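Local coordinates for cell division control protein 45 cdc45 putative (Entamoeba histolytica, PDB 6CC2) that probably takes part in eukaryotic DNA replication as a Cdc45-family protein, and may undergo a regulatory conformational switch, at residues T312-L315 with E316-N319. Sequence-based numbering, arbitrary orientation.
Sequences TMSL and EMKN. With EDO (1,2-ethanediol), chain L.
Ser-314 N-caps the helix that starts at Leu-315: its OG accepts from Met-317 N at 3.1 Å, with an N-H...O angle of 148°. A chi1 of 76° sets OG between the backbone N and the carbonyl carbon, facing the N-H of Met-317 in the first turn, where it also lies 3.2 Å from Met-317 CG. Ser-314 O receives Lys-318 N in its carbonyl plane, plus a weak bond from Met-317 N. The extended Lys-318 side chain runs back toward the start of the helix, and a turn at chi4 (124°) brings NZ to Met-313 O at 3.1 Å, bonding the carbonyl of the residue just before the N-cap. Selenomethionine Met-313 brings CE to 3.6 Å from Lys-318 CG, the two chains crossing at a slant, while its CG packs on Met-317 CB at 3.8 Å, the two methionine chains crossing near a right angle. Leu-315 O accepts from Asn-319 N at 2.8 Å, and at this exposed face Leu-315 CD1 comes to 3.8 Å from Asn-319 OD1. The turn forms the surface start of helix 315-331; Gln-305 of helix 303-306 touches Met-313 and Met-317 and accepts from Ser-314 N, and Tyr-310 in the connecting loop makes a cation-pi contact with Lys-318.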
loop_
_atom_site.group_PDB
_atom_site.type_symbol
_atom_site.label_atom_id
_atom_site.label_comp_id
_atom_site.label_asym_id
_atom_site.label_seq_id
_atom_site.Cartn_x
_atom_site.Cartn_y
_atom_site.Cartn_z
ATOM N N THR A 312 -21.942 -1.376 -18.561
ATOM C CA THR A 312 -23.003 -1.225 -19.546
ATOM C C THR A 312 -22.492 -0.806 -20.923
ATOM O O THR A 312 -23.262 -0.838 -21.881
ATOM C CB THR A 312 -24.053 -0.219 -19.058
ATOM O OG1 THR A 312 -23.456 1.060 -18.857
ATOM C CG2 THR A 312 -24.680 -0.699 -17.751
HETATM N N MSE A 313 -21.220 -0.439 -21.040
HETATM C CA MSE A 313 -20.625 -0.155 -22.355
HETATM C C MSE A 313 -20.733 -1.416 -23.200
HETATM O O MSE A 313 -20.561 -2.525 -22.716
HETATM C CB MSE A 313 -19.182 0.309 -22.214
HETATM C CG MSE A 313 -18.688 0.972 -23.477
HETATM SE SE MSE A 313 -16.924 1.695 -23.343
HETATM C CE MSE A 313 -15.882 0.043 -23.341
ATOM N N SER A 314 -21.073 -1.267 -24.478
ATOM C CA SER A 314 -21.318 -2.435 -25.302
ATOM C C SER A 314 -20.052 -3.277 -25.426
ATOM O O SER A 314 -18.933 -2.758 -25.389
ATOM C CB SER A 314 -21.788 -2.015 -26.691
ATOM O OG SER A 314 -20.709 -1.548 -27.454
ATOM N N LEU A 315 -20.248 -4.583 -25.640
ATOM C CA LEU A 315 -19.110 -5.474 -25.851
ATOM C C LEU A 315 -18.355 -5.107 -27.121
ATOM O O LEU A 315 -17.128 -5.253 -27.171
ATOM C CB LEU A 315 -19.578 -6.913 -25.906
ATOM C CG LEU A 315 -18.493 -7.988 -25.962
ATOM C CD1 LEU A 315 -17.437 -7.767 -24.897
ATOM C CD2 LEU A 315 -19.094 -9.369 -25.800
ATOM N N GLU A 316 -19.060 -4.600 -28.134
ATOM C CA GLU A 316 -18.384 -4.146 -29.345
ATOM C C GLU A 316 -17.387 -3.044 -29.031
ATOM O O GLU A 316 -16.298 -2.995 -29.616
ATOM C CB GLU A 316 -19.403 -3.653 -30.378
ATOM C CG GLU A 316 -20.177 -4.732 -31.080
ATOM C CD GLU A 316 -21.411 -5.196 -30.328
ATOM O OE1 GLU A 316 -21.586 -4.803 -29.158
ATOM O OE2 GLU A 316 -22.198 -5.954 -30.906
HETATM N N MSE A 317 -17.723 -2.152 -28.101
HETATM C CA MSE A 317 -16.824 -1.072 -27.757
HETATM C C MSE A 317 -15.673 -1.626 -26.906
HETATM O O MSE A 317 -14.545 -1.181 -27.028
HETATM C CB MSE A 317 -17.543 0.041 -27.000
HETATM C CG MSE A 317 -18.546 0.815 -27.836
HETATM SE SE MSE A 317 -17.796 1.647 -29.453
HETATM C CE MSE A 317 -18.333 0.272 -30.750
ATOM N N LYS A 318 -15.979 -2.619 -26.068
ATOM C CA LYS A 318 -14.930 -3.232 -25.260
ATOM C C LYS A 318 -13.900 -3.926 -26.151
ATOM O O LYS A 318 -12.693 -3.862 -25.879
ATOM C CB LYS A 318 -15.537 -4.224 -24.273
ATOM C CG LYS A 318 -16.268 -3.568 -23.113
ATOM C CD LYS A 318 -16.889 -4.605 -22.200
ATOM C CE LYS A 318 -17.495 -3.956 -20.962
ATOM N NZ LYS A 318 -18.933 -4.286 -20.800
ATOM N N ASN A 319 -14.367 -4.593 -27.203
ATOM C CA ASN A 319 -13.467 -5.281 -28.133
ATOM C C ASN A 319 -12.571 -4.277 -28.852
ATOM O O ASN A 319 -11.368 -4.514 -29.015
ATOM C CB ASN A 319 -14.256 -6.104 -29.148
ATOM C CG ASN A 319 -14.978 -7.300 -28.524
ATOM O OD1 ASN A 319 -14.604 -7.787 -27.467
ATOM N ND2 ASN A 319 -16.016 -7.767 -29.189
HETATM C C1 EDO L . -20.365 -7.178 -21.802
HETATM O O1 EDO L . -20.400 -5.761 -22.023
HETATM C C2 EDO L . -19.773 -7.498 -20.432
HETATM O O2 EDO L . -20.526 -6.840 -19.401
#